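Local coordinates for staphylococcal enterotoxin-like toxin (Staphylococcus aureus, PDB 4DXF), which probably binds sialylated host glycans as a secreted staphylococcal superantigen-like protein built from an OB-fold and a beta-grasp domain, at residues 28-33 with 54-59; 18-23 with 148-153; 83-86 with 91-94. One frame throughout, in Å; residues are numbered along the deposited sequence. Where two conformers were deposited one is given.

Contact 1: 28-33 with 54-59; sequences LEFKNE and FIYKIA
Phe30 and Tyr56 meet as an edge-to-face aromatic pair, the rim of the phenylalanine directed at the flat side of the tyrosine. The ring centroids of Phe30 and Tyr56 lie 4.9 Å apart and the planes are inclined at 56°, well short of a perpendicular T. Phe30 CE1 stands 3.8 Å above the Tyr56 ring plane, over its centre, while Phe30 CZ comes within 3.8 Å of Tyr56 CZ. In both residues CG is anti to the carbonyl carbon (chi1 -59° in Phe30, -55° in Tyr56), which directs each ring toward the other segment, the side chains meeting at about a right angle.

Leu28 adds a smaller apolar touch, bringing CD1 to 4.0 Å from Tyr56 CE2. The far end of Tyr56 is tied down separately: its OH hydrogen-bonds to Asp52 OD2, and Pro51 touches both Tyr56 and Phe30. With CA atoms of Phe30 and Tyr56 10.3 Å apart, the backbones are too distant to pair directly; strands 76-80 and 92-99 intervene in the order of the sheet. Side-chain contact between non-adjacent strands of one curved sheet fits the closed beta-barrel of an OB-fold.

Contact 2: 18-23 with 148-153; sequences DLRAYY and QLIEKN
Ile150 meets Arg20 and Tyr23 at the junction of the OB-fold and beta-grasp domains, the two-domain architecture of the superantigen fold. Its two branches do separate work. The CG2 methyl sits against one face of the Arg20 guanidinium, 3.4 Å above the plane and displaced toward the rim, with Ile150 CG2 3.6 Å from Arg20 NH2. This is an apolar contact with the flat side of a cationic group, which leaves the in-plane N-H directions pointing elsewhere. The other branch ends in CD1, which lies 3.6 Å from Tyr23 CB; the touch is therefore at the root of the tyrosine, while its ring leads away.

Torsions account for this division. Ile150 CG1 is anti to the carbonyl carbon (chi1 -61°) and CD1 continues outward from it, whereas CG2 takes the place beside that carbon. Arg20 runs extended from CG to NE and brings its guanidinium over the methyl. The CA atoms of Arg20 and Ile150 are 7.3 Å apart, close enough for one isoleucine to span the interval between helix 17-22 and helix 138-153.

Outside this shell, Tyr156 touches both Arg20 and Ile150, and Thr24 also packs on Ile150. Tyr23, the first residue to leave helical backbone angles, has its OH held by hydrogen bonds to Asp142 OD2 and Leu182 N. Its ring is also positioned from within its own segment: Tyr22 CD2 stands 3.6 Å above the Tyr23 plane, over the ring centre.

Contact 3: 83-86 with 91-94; sequences EENN and KYSV
Tyr92 receives Asn85 on one face of its ring and Glu83 at its backbone. The walk along 91-94 begins at Lys91, whose CB is directed away from 83-86 and whose side chain makes a cation-pi contact with Phe54. At Tyr92 the amide N donates a hydrogen bond to a water 3.1 Å away, which stands between Tyr92 N and Glu83 O, and the carbonyl O accepts Glu83 N at 2.9 Å (N-H...O angle 151°). Over the ring, Asn85 CB lies 3.5 Å from the Tyr92 centroid and 13° off the normal, a CH-pi contact; the Asn85 amide is stacked alongside, roughly parallel, over the CG end of the ring. Asn85 CG lies between the backbone N and the carbonyl carbon (chi1 66°), which places ND2 3.5 Å from Tyr92 CB. That amide hydrogen-bonds through ND2 to Leu89 O and through OD1 to Tyr87 N.

The segment 83-86 belongs to the connection between strands 76-80 and 92-99, antiparallel neighbours in the OB-fold sheet. The CB of Ser93 is directed away from 83-86, and its OG hydrogen-bonds to Val81 N. At Val94 a second water bridges the segments: it accepts from Val94 N at 3.0 Å and donates to Glu83 OE2 at 2.6 Å, an oxygen also hydrogen-bonded to Tyr22 OH.

How the contacts relate
Contacts 1 and 3 share the OB-fold sheet, with centres about 12 Å apart. They join through neighbouring strands 56-59 and 92-99, where Lys57 N lies 2.8 Å from Lys91 O and Ala59 N 2.8 Å from Ser93 O, both probable hydrogen bonds. Contact 2 differs in kind, pairing a segment of the OB-fold domain with one of the beta-grasp domain; along the chain it encloses both other contacts. Its centre is about 20 Å from that of contact 3, yet the two meet through Tyr22 OH and Glu83 OE2, 2.7 Å apart. Contacts 1 and 2 do not touch, their nearest atoms being about 11 Å apart, although helix 17-22 and strand 28-31 follow each other in the chain.

Contact 1: 28-33 with 54-59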
ATOM      1  N   LEU A  28       8.711  -3.405  -4.254  1.00 19.80           N
ATOM      2  CA  LEU A  28       9.492  -4.662  -4.069  1.00 21.01           C
ATOM      3  C   LEU A  28       8.732  -5.431  -3.001  1.00 20.29           C
ATOM      4  O   LEU A  28       7.991  -4.892  -2.105  1.00 20.87           O
ATOM      5  CB  LEU A  28      10.925  -4.359  -3.578  1.00 22.18           C
ATOM      6  CG  LEU A  28      11.923  -3.629  -4.513  1.00 21.10           C
ATOM      7  CD1 LEU A  28      13.085  -2.931  -3.802  1.00 27.48           C
ATOM      8  CD2 LEU A  28      12.374  -4.540  -5.658  1.00 28.89           C
ATOM      9  N   GLU A  29       8.875  -6.760  -3.015  1.00 20.75           N
ATOM     10  CA  GLU A  29       8.122  -7.498  -2.026  1.00 20.39           C
ATOM     11  C   GLU A  29       9.078  -8.505  -1.404  1.00 21.27           C
ATOM     12  O   GLU A  29       9.660  -9.260  -2.170  1.00 21.23           O
ATOM     13  CB  GLU A  29       6.993  -8.268  -2.677  1.00 23.61           C
ATOM     14  CG  GLU A  29       5.813  -7.360  -3.036  1.00 23.79           C
ATOM     15  CD  GLU A  29       4.673  -8.050  -3.733  1.00 32.68           C
ATOM     16  OE1 GLU A  29       4.398  -9.227  -3.406  1.00 32.32           O
ATOM     17  OE2 GLU A  29       4.069  -7.408  -4.629  1.00 30.63           O
ATOM     18  N   PHE A  30       9.256  -8.471  -0.085  1.00 19.77           N
ATOM     19  CA  PHE A  30      10.181  -9.406   0.638  1.00 22.05           C
ATOM     20  C   PHE A  30       9.395 -10.232   1.584  1.00 21.07           C
ATOM     21  O   PHE A  30       8.783  -9.723   2.489  1.00 23.65           O
ATOM     22  CB  PHE A  30      11.292  -8.604   1.343  1.00 23.51           C
ATOM     23  CG  PHE A  30      12.111  -7.760   0.363  1.00 24.62           C
ATOM     24  CD1 PHE A  30      12.275  -6.417   0.571  1.00 30.29           C
ATOM     25  CD2 PHE A  30      12.742  -8.360  -0.729  1.00 28.64           C
ATOM     26  CE1 PHE A  30      13.035  -5.688  -0.303  1.00 27.54           C
ATOM     27  CE2 PHE A  30      13.489  -7.645  -1.596  1.00 31.23           C
ATOM     28  CZ  PHE A  30      13.605  -6.299  -1.401  1.00 29.72           C
ATOM     29  N   LYS A  31       9.356 -11.546   1.389  1.00 19.30           N
ATOM     30  CA  LYS A  31       8.411 -12.299   2.159  1.00 20.08           C
ATOM     31  C   LYS A  31       9.242 -13.390   2.888  1.00 19.12           C
ATOM     32  O   LYS A  31      10.369 -13.693   2.442  1.00 22.21           O
ATOM     33  CB  LYS A  31       7.323 -12.973   1.299  1.00 22.95           C
ATOM     34  CG  LYS A  31       6.331 -11.945   0.648  1.00 27.21           C
ATOM     35  CD  LYS A  31       5.069 -12.660   0.097  1.00 35.73           C
ATOM     36  CE  LYS A  31       4.553 -11.829  -1.062  1.00 41.23           C
ATOM     37  NZ  LYS A  31       3.367 -12.461  -1.709  1.00 48.68           N
ATOM     38  N   ASN A  32       8.692 -13.796   4.014  1.00 20.37           N
ATOM     39  CA  ASN A  32       9.312 -14.842   4.923  1.00 21.64           C
ATOM     40  C   ASN A  32      10.742 -14.402   5.313  1.00 22.98           C
ATOM     41  O   ASN A  32      11.738 -15.179   5.264  1.00 22.87           O
ATOM     42  CB  ASN A  32       9.354 -16.166   4.175  1.00 23.17           C
ATOM     43  CG  ASN A  32       7.947 -16.671   3.840  1.00 24.23           C
ATOM     44  OD1 ASN A  32       7.045 -16.566   4.658  1.00 30.89           O
ATOM     45  ND2 ASN A  32       7.759 -17.223   2.634  1.00 25.50           N
ATOM     46  N   GLU A  33      10.869 -13.141   5.756  1.00 20.97           N
ATOM     47  CA  GLU A  33      12.146 -12.563   6.099  1.00 21.40           C
ATOM     48  C   GLU A  33      12.250 -12.380   7.640  1.00 20.14           C
ATOM     49  O   GLU A  33      11.325 -12.704   8.355  1.00 19.95           O
ATOM     50  CB  GLU A  33      12.300 -11.168   5.371  1.00 22.76           C
ATOM     51  CG  GLU A  33      12.467 -11.278   3.849  1.00 27.22           C
ATOM     52  CD  GLU A  33      13.827 -11.914   3.388  1.00 33.81           C
ATOM     53  OE1 GLU A  33      14.788 -11.882   4.169  1.00 37.84           O
ATOM     54  OE2 GLU A  33      13.946 -12.374   2.203  1.00 39.08           O
ATOM     55  N   PHE A  54      21.694  -5.285   0.254  1.00 25.43           N
ATOM     56  CA  PHE A  54      21.285  -4.049   0.923  1.00 25.96           C
ATOM     57  C   PHE A  54      20.602  -4.215   2.280  1.00 26.38           C
ATOM     58  O   PHE A  54      19.819  -5.173   2.583  1.00 26.18           O
ATOM     59  CB  PHE A  54      20.338  -3.242  -0.006  1.00 26.24           C
ATOM     60  CG  PHE A  54      20.973  -2.862  -1.324  1.00 27.58           C
ATOM     61  CD1 PHE A  54      21.785  -1.714  -1.422  1.00 30.17           C
ATOM     62  CD2 PHE A  54      20.794  -3.658  -2.454  1.00 30.10           C
ATOM     63  CE1 PHE A  54      22.403  -1.356  -2.658  1.00 34.12           C
ATOM     64  CE2 PHE A  54      21.365  -3.315  -3.698  1.00 35.13           C
ATOM     65  CZ  PHE A  54      22.182  -2.151  -3.807  1.00 34.35           C
ATOM     66  N   ILE A  55      20.802  -3.214   3.128  1.00 26.10           N
ATOM     67  CA  ILE A  55      20.001  -3.179   4.310  1.00 25.41           C
ATOM     68  C   ILE A  55      18.818  -2.219   4.109  1.00 27.40           C
ATOM     69  O   ILE A  55      19.042  -0.983   3.981  1.00 29.67           O
ATOM     70  CB  ILE A  55      20.875  -2.716   5.523  1.00 26.41           C
ATOM     71  CG1 ILE A  55      22.163  -3.564   5.666  1.00 27.80           C
ATOM     72  CG2 ILE A  55      20.112  -2.710   6.751  1.00 22.70           C
ATOM     73  CD1 ILE A  55      23.025  -3.093   6.901  1.00 28.54           C
ATOM     74  N   TYR A  56      17.606  -2.746   4.054  1.00 24.05           N
ATOM     75  CA  TYR A  56      16.419  -1.897   3.912  1.00 24.75           C
ATOM     76  C   TYR A  56      15.933  -1.386   5.210  1.00 22.92           C
ATOM     77  O   TYR A  56      15.711  -2.109   6.179  1.00 25.42           O
ATOM     78  CB  TYR A  56      15.269  -2.519   3.089  1.00 22.33           C
ATOM     79  CG  TYR A  56      15.651  -2.957   1.737  1.00 23.42           C
ATOM     80  CD1 TYR A  56      16.478  -4.056   1.539  1.00 22.24           C
ATOM     81  CD2 TYR A  56      15.177  -2.267   0.574  1.00 21.95           C
ATOM     82  CE1 TYR A  56      16.863  -4.454   0.238  1.00 21.24           C
ATOM     83  CE2 TYR A  56      15.549  -2.678  -0.713  1.00 24.09           C
ATOM     84  CZ  TYR A  56      16.347  -3.769  -0.878  1.00 23.68           C
ATOM     85  OH  TYR A  56      16.708  -4.157  -2.123  1.00 22.00           O
ATOM     86  N   LYS A  57      15.801  -0.041   5.283  1.00 25.73           N
ATOM     87  CA  LYS A  57      15.338   0.571   6.515  1.00 24.29           C
ATOM     88  C   LYS A  57      13.868   0.852   6.418  1.00 23.93           C
ATOM     89  O   LYS A  57      13.450   1.743   5.635  1.00 22.96           O
ATOM     90  CB  LYS A  57      16.053   1.919   6.725  1.00 26.84           C
ATOM     91  CG  LYS A  57      17.584   1.805   6.781  1.00 28.31           C
ATOM     92  CD  LYS A  57      18.068   1.951   8.174  1.00 33.34           C
ATOM     93  CE  LYS A  57      19.575   1.771   8.075  1.00 35.77           C
ATOM     94  NZ  LYS A  57      19.932   0.751   9.035  1.00 33.02           N
ATOM     95  N   ILE A  58      13.076   0.167   7.198  1.00 21.74           N
ATOM     96  CA  ILE A  58      11.624   0.285   7.118  1.00 22.46           C
ATOM     97  C   ILE A  58      11.091   1.138   8.273  1.00 21.60           C
ATOM     98  O   ILE A  58      11.033   0.721   9.471  1.00 22.01           O
ATOM     99  CB  ILE A  58      10.856  -1.114   7.062  1.00 21.39           C
ATOM    100  CG1 ILE A  58      11.470  -2.112   6.033  1.00 21.08           C
ATOM    101  CG2 ILE A  58       9.248  -0.996   6.959  1.00 20.70           C
ATOM    102  CD1 ILE A  58      11.457  -1.569   4.527  1.00 21.87           C
ATOM    103  N   ALA A  59      10.659   2.379   7.943  1.00 21.87           N
ATOM    104  CA  ALA A  59      10.067   3.184   9.006  1.00 22.95           C
ATOM    105  C   ALA A  59       8.912   2.626   9.809  1.00 23.67           C
ATOM    106  O   ALA A  59       7.885   2.143   9.283  1.00 22.43           O
ATOM    107  CB  ALA A  59       9.726   4.648   8.456  1.00 23.63           C
TER

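Contact 2: 18-23 with 148-153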
ATOM      1  N   ASP A  18       2.365  14.997  -9.077  1.00 34.15           N
ATOM      2  CA  ASP A  18       3.004  14.407  -7.894  1.00 33.40           C
ATOM      3  C   ASP A  18       2.394  13.047  -7.543  1.00 31.98           C
ATOM      4  O   ASP A  18       3.179  12.068  -7.287  1.00 29.94           O
ATOM      5  CB  ASP A  18       2.918  15.349  -6.715  1.00 33.94           C
ATOM      6  CG  ASP A  18       3.834  16.549  -6.879  1.00 36.47           C
ATOM      7  OD1 ASP A  18       4.615  16.588  -7.848  1.00 36.44           O
ATOM      8  OD2 ASP A  18       3.781  17.425  -6.014  1.00 42.46           O
ATOM      9  N   LEU A  19       1.053  12.980  -7.546  1.00 29.99           N
ATOM     10  CA  LEU A  19       0.358  11.721  -7.252  1.00 29.40           C
ATOM     11  C   LEU A  19       0.603  10.691  -8.321  1.00 29.98           C
ATOM     12  O   LEU A  19       0.751   9.537  -7.995  1.00 30.13           O
ATOM     13  CB  LEU A  19      -1.150  11.855  -7.074  1.00 29.19           C
ATOM     14  CG  LEU A  19      -1.681  12.498  -5.803  1.00 27.62           C
ATOM     15  CD1 LEU A  19      -3.064  13.041  -5.998  1.00 29.34           C
ATOM     16  CD2 LEU A  19      -1.608  11.598  -4.556  1.00 30.24           C
ATOM     17  N   ARG A  20       0.615  11.067  -9.600  1.00 29.18           N
ATOM     18  CA  ARG A  20       0.848  10.099 -10.637  1.00 30.15           C
ATOM     19  C   ARG A  20       2.298   9.584 -10.531  1.00 30.50           C
ATOM     20  O   ARG A  20       2.560   8.409 -10.824  1.00 31.04           O
ATOM     21  CB  ARG A  20       0.649  10.711 -12.021  1.00 30.59           C
ATOM     22  CG  ARG A  20       0.518   9.707 -13.112  1.00 29.48           C
ATOM     23  CD  ARG A  20       0.286  10.392 -14.494  1.00 34.42           C
ATOM     24  NE  ARG A  20      -0.102   9.339 -15.437  1.00 33.67           N
ATOM     25  CZ  ARG A  20       0.764   8.462 -15.940  1.00 38.12           C
ATOM     26  NH1 ARG A  20       2.066   8.552 -15.670  1.00 36.70           N
ATOM     27  NH2 ARG A  20       0.330   7.495 -16.730  1.00 39.56           N
ATOM     28  N   ALA A  21       3.229  10.453 -10.136  1.00 29.66           N
ATOM     29  CA  ALA A  21       4.629  10.071 -10.022  1.00 30.88           C
ATOM     30  C   ALA A  21       4.739   9.020  -8.920  1.00 29.70           C
ATOM     31  O   ALA A  21       5.412   7.987  -9.099  1.00 31.95           O
ATOM     32  CB  ALA A  21       5.550  11.311  -9.659  1.00 29.24           C
ATOM     33  N   TYR A  22       4.104   9.290  -7.803  1.00 28.00           N
ATOM     34  CA  TYR A  22       4.347   8.489  -6.582  1.00 25.98           C
ATOM     35  C   TYR A  22       3.812   7.103  -6.873  1.00 25.36           C
ATOM     36  O   TYR A  22       4.514   6.072  -6.654  1.00 24.43           O
ATOM     37  CB  TYR A  22       3.664   9.100  -5.366  1.00 26.46           C
ATOM     38  CG  TYR A  22       3.910   8.257  -4.127  1.00 23.97           C
ATOM     39  CD1 TYR A  22       5.164   8.246  -3.530  1.00 28.30           C
ATOM     40  CD2 TYR A  22       2.931   7.399  -3.653  1.00 26.76           C
ATOM     41  CE1 TYR A  22       5.405   7.420  -2.403  1.00 30.47           C
ATOM     42  CE2 TYR A  22       3.160   6.566  -2.537  1.00 24.25           C
ATOM     43  CZ  TYR A  22       4.380   6.590  -1.918  1.00 30.81           C
ATOM     44  OH  TYR A  22       4.599   5.740  -0.805  1.00 27.04           O
ATOM     45  N   TYR A  23       2.595   7.061  -7.408  1.00 23.47           N
ATOM     46  CA  TYR A  23       1.891   5.767  -7.598  1.00 24.01           C
ATOM     47  C   TYR A  23       2.275   4.968  -8.857  1.00 23.72           C
ATOM     48  O   TYR A  23       1.706   3.915  -9.132  1.00 24.71           O
ATOM     49  CB  TYR A  23       0.402   5.954  -7.411  1.00 23.81           C
ATOM     50  CG  TYR A  23      -0.053   6.171  -5.953  1.00 23.98           C
ATOM     51  CD1 TYR A  23      -0.005   5.116  -5.036  1.00 21.63           C
ATOM     52  CD2 TYR A  23      -0.440   7.425  -5.485  1.00 23.03           C
ATOM     53  CE1 TYR A  23      -0.409   5.276  -3.717  1.00 20.00           C
ATOM     54  CE2 TYR A  23      -0.886   7.610  -4.193  1.00 23.02           C
ATOM     55  CZ  TYR A  23      -0.811   6.507  -3.258  1.00 22.99           C
ATOM     56  OH  TYR A  23      -1.219   6.643  -1.986  1.00 20.15           O
ATOM     57  N   GLN A 148      -2.729   0.311 -10.715  1.00 21.52           N
ATOM     58  CA  GLN A 148      -3.639  -0.295 -11.689  1.00 22.95           C
ATOM     59  C   GLN A 148      -4.600   0.741 -12.305  1.00 24.25           C
ATOM     60  O   GLN A 148      -4.879   0.723 -13.539  1.00 24.28           O
ATOM     61  CB  GLN A 148      -4.440  -1.384 -11.040  1.00 24.81           C
ATOM     62  CG  GLN A 148      -5.413  -2.066 -12.035  1.00 28.36           C
ATOM     63  CD  GLN A 148      -6.435  -2.940 -11.318  1.00 33.99           C
ATOM     64  OE1 GLN A 148      -6.111  -3.598 -10.328  1.00 33.06           O
ATOM     65  NE2 GLN A 148      -7.681  -2.958 -11.817  1.00 33.97           N
ATOM     66  N   LEU A 149      -5.077   1.649 -11.480  1.00 21.86           N
ATOM     67  CA  LEU A 149      -6.087   2.623 -11.972  1.00 23.39           C
ATOM     68  C   LEU A 149      -5.463   3.645 -12.858  1.00 24.39           C
ATOM     69  O   LEU A 149      -6.149   4.148 -13.814  1.00 24.48           O
ATOM     70  CB  LEU A 149      -6.799   3.307 -10.769  1.00 22.55           C
ATOM     71  CG  LEU A 149      -7.747   2.438  -9.924  1.00 21.49           C
ATOM     72  CD1 LEU A 149      -8.134   3.182  -8.685  1.00 21.93           C
ATOM     73  CD2 LEU A 149      -8.999   1.930 -10.680  1.00 21.57           C
ATOM     74  N   ILE A 150      -4.220   4.028 -12.541  1.00 23.98           N
ATOM     75  CA  ILE A 150      -3.406   4.845 -13.425  1.00 25.95           C
ATOM     76  C   ILE A 150      -3.217   4.165 -14.774  1.00 27.77           C
ATOM     77  O   ILE A 150      -3.477   4.779 -15.831  1.00 26.45           O
ATOM     78  CB  ILE A 150      -2.042   5.244 -12.789  1.00 25.79           C
ATOM     79  CG1 ILE A 150      -2.314   6.065 -11.519  1.00 24.09           C
ATOM     80  CG2 ILE A 150      -1.087   5.899 -13.837  1.00 27.85           C
ATOM     81  CD1 ILE A 150      -1.038   6.354 -10.657  1.00 21.74           C
ATOM     82  N   GLU A 151      -2.784   2.911 -14.752  1.00 27.87           N
ATOM     83  CA  GLU A 151      -2.424   2.193 -15.961  1.00 28.99           C
ATOM     84  C   GLU A 151      -3.633   1.856 -16.822  1.00 30.86           C
ATOM     85  O   GLU A 151      -3.521   1.923 -18.073  1.00 31.08           O
ATOM     86  CB  GLU A 151      -1.656   0.902 -15.579  1.00 30.02           C
ATOM     87  CG  GLU A 151      -0.174   1.142 -15.180  1.00 31.61           C
ATOM     88  CD  GLU A 151       0.527  -0.152 -14.634  1.00 36.62           C
ATOM     89  OE1 GLU A 151      -0.094  -1.245 -14.621  1.00 41.11           O
ATOM     90  OE2 GLU A 151       1.686  -0.063 -14.208  1.00 38.04           O
ATOM     91  N   LYS A 152      -4.764   1.484 -16.199  1.00 29.83           N
ATOM     92  CA  LYS A 152      -5.895   0.937 -16.940  1.00 31.37           C
ATOM     93  C   LYS A 152      -7.051   1.932 -17.084  1.00 30.69           C
ATOM     94  O   LYS A 152      -7.861   1.771 -17.987  1.00 31.37           O
ATOM     95  CB  LYS A 152      -6.383  -0.366 -16.348  1.00 32.04           C
ATOM     96  CG  LYS A 152      -5.261  -1.456 -16.273  1.00 37.96           C
ATOM     97  CD  LYS A 152      -5.806  -2.802 -15.694  1.00 45.25           C
ATOM     98  CE  LYS A 152      -6.901  -3.434 -16.567  1.00 48.58           C
ATOM     99  NZ  LYS A 152      -7.771  -4.450 -15.824  1.00 50.33           N
ATOM    100  N   ASN A 153      -7.096   2.977 -16.247  1.00 29.01           N
ATOM    101  CA  ASN A 153      -8.342   3.806 -16.104  1.00 28.73           C
ATOM    102  C   ASN A 153      -8.045   5.268 -16.144  1.00 27.58           C
ATOM    103  O   ASN A 153      -8.912   6.126 -15.867  1.00 29.31           O
ATOM    104  CB  ASN A 153      -9.113   3.465 -14.816  1.00 26.74           C
ATOM    105  CG  ASN A 153      -9.436   2.021 -14.719  1.00 28.99           C
ATOM    106  OD1 ASN A 153      -8.714   1.244 -14.093  1.00 25.19           O
ATOM    107  ND2 ASN A 153     -10.490   1.618 -15.389  1.00 29.32           N
TER

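Contact 3: 83-86 with 91-94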
ATOM      1  N   GLU A  83      11.763   5.239  -1.341  1.00 26.72           N
ATOM      2  CA  GLU A  83      11.405   6.671  -1.440  1.00 30.10           C
ATOM      3  C   GLU A  83      12.584   7.507  -1.011  1.00 32.68           C
ATOM      4  O   GLU A  83      13.451   7.041  -0.256  1.00 32.58           O
ATOM      5  CB  GLU A  83      10.289   6.983  -0.463  1.00 31.55           C
ATOM      6  CG  GLU A  83       8.944   6.534  -0.841  1.00 32.62           C
ATOM      7  CD  GLU A  83       7.851   7.030   0.130  1.00 34.40           C
ATOM      8  OE1 GLU A  83       7.838   8.224   0.532  1.00 38.46           O
ATOM      9  OE2 GLU A  83       6.923   6.278   0.439  1.00 29.98           O
ATOM     10  N   GLU A  84      12.631   8.763  -1.485  1.00 33.97           N
ATOM     11  CA  GLU A  84      13.614   9.645  -0.882  0.50 34.96           C
ATOM     12  C   GLU A  84      13.147  10.139   0.496  1.00 35.24           C
ATOM     13  O   GLU A  84      11.971  10.027   0.881  1.00 34.85           O
ATOM     14  CB  GLU A  84      14.174  10.687  -1.884  0.50 35.39           C
ATOM     15  CG  GLU A  84      15.226  10.000  -2.782  0.50 37.42           C
ATOM     16  CD  GLU A  84      15.875  10.903  -3.814  0.50 39.94           C
ATOM     17  OE1 GLU A  84      17.094  11.181  -3.679  0.50 39.07           O
ATOM     18  OE2 GLU A  84      15.171  11.316  -4.764  0.50 40.98           O
ATOM     19  N   ASN A  85      14.105  10.557   1.304  1.00 35.99           N
ATOM     20  CA  ASN A  85      13.807  10.761   2.708  1.00 37.34           C
ATOM     21  C   ASN A  85      14.744  11.814   3.317  1.00 38.74           C
ATOM     22  O   ASN A  85      15.735  12.198   2.675  1.00 39.95           O
ATOM     23  CB  ASN A  85      13.923   9.421   3.462  1.00 37.35           C
ATOM     24  CG  ASN A  85      15.331   8.882   3.485  1.00 36.95           C
ATOM     25  OD1 ASN A  85      16.042   9.097   4.461  1.00 35.57           O
ATOM     26  ND2 ASN A  85      15.743   8.171   2.437  1.00 36.81           N
ATOM     27  N   ASN A  86      14.411  12.264   4.525  1.00 39.94           N
ATOM     28  CA  ASN A  86      15.181  13.292   5.247  1.00 41.41           C
ATOM     29  C   ASN A  86      16.104  12.688   6.294  1.00 42.35           C
ATOM     30  O   ASN A  86      16.571  13.394   7.214  1.00 42.45           O
ATOM     31  CB  ASN A  86      14.226  14.236   5.968  1.00 42.19           C
ATOM     32  CG  ASN A  86      13.328  15.004   5.020  1.00 43.76           C
ATOM     33  OD1 ASN A  86      12.107  15.040   5.186  1.00 44.54           O
ATOM     34  ND2 ASN A  86      13.921  15.594   4.006  1.00 45.25           N
ATOM     35  N   LYS A  91      18.109   3.244   1.294  1.00 30.43           N
ATOM     36  CA  LYS A  91      16.998   2.286   1.065  1.00 28.82           C
ATOM     37  C   LYS A  91      16.032   2.413   2.196  1.00 27.45           C
ATOM     38  O   LYS A  91      16.224   1.934   3.316  1.00 28.31           O
ATOM     39  CB  LYS A  91      17.550   0.849   0.956  1.00 27.47           C
ATOM     40  CG  LYS A  91      18.577   0.705  -0.072  1.00 27.36           C
ATOM     41  CD  LYS A  91      17.992   0.633  -1.498  1.00 27.57           C
ATOM     42  CE  LYS A  91      19.050   0.322  -2.511  1.00 29.04           C
ATOM     43  NZ  LYS A  91      18.460   0.270  -3.868  1.00 26.81           N
ATOM     44  N   TYR A  92      14.949   3.111   1.903  1.00 24.95           N
ATOM     45  CA  TYR A  92      14.037   3.524   2.863  1.00 23.46           C
ATOM     46  C   TYR A  92      12.666   3.352   2.240  1.00 23.93           C
ATOM     47  O   TYR A  92      12.479   3.671   1.041  1.00 25.07           O
ATOM     48  CB  TYR A  92      14.321   5.031   3.130  1.00 25.01           C
ATOM     49  CG  TYR A  92      13.277   5.744   3.860  1.00 23.71           C
ATOM     50  CD1 TYR A  92      12.212   6.363   3.160  1.00 29.38           C
ATOM     51  CD2 TYR A  92      13.338   5.915   5.241  1.00 24.32           C
ATOM     52  CE1 TYR A  92      11.199   7.070   3.831  1.00 29.85           C
ATOM     53  CE2 TYR A  92      12.299   6.580   5.916  1.00 27.63           C
ATOM     54  CZ  TYR A  92      11.258   7.181   5.177  1.00 26.40           C
ATOM     55  OH  TYR A  92      10.297   7.890   5.847  1.00 32.97           O
ATOM     56  N   SER A  93      11.756   2.886   3.071  1.00 21.51           N
ATOM     57  CA  SER A  93      10.340   2.652   2.831  1.00 21.13           C
ATOM     58  C   SER A  93       9.493   2.785   4.102  1.00 21.70           C
ATOM     59  O   SER A  93       9.986   2.680   5.266  1.00 23.82           O
ATOM     60  CB  SER A  93      10.152   1.310   2.068  1.00 20.03           C
ATOM     61  OG  SER A  93       8.822   1.074   1.785  1.00 19.40           O
ATOM     62  N   VAL A  94       8.200   3.049   3.950  1.00 21.48           N
ATOM     63  CA  VAL A  94       7.369   3.366   5.084  1.00 22.57           C
ATOM     64  C   VAL A  94       6.261   2.365   5.340  1.00 23.38           C
ATOM     65  O   VAL A  94       5.424   2.166   4.453  1.00 25.12           O
ATOM     66  CB  VAL A  94       6.729   4.786   4.891  1.00 21.89           C
ATOM     67  CG1 VAL A  94       5.882   5.086   6.084  1.00 25.21           C
ATOM     68  CG2 VAL A  94       7.853   5.787   4.699  1.00 21.63           C
TER
HETATM   69  O   HOH W   1       7.490   3.912   1.215  1.00 23.51           O
HETATM   70  O   HOH W   2      15.108   4.900  -0.611  1.00 27.04           O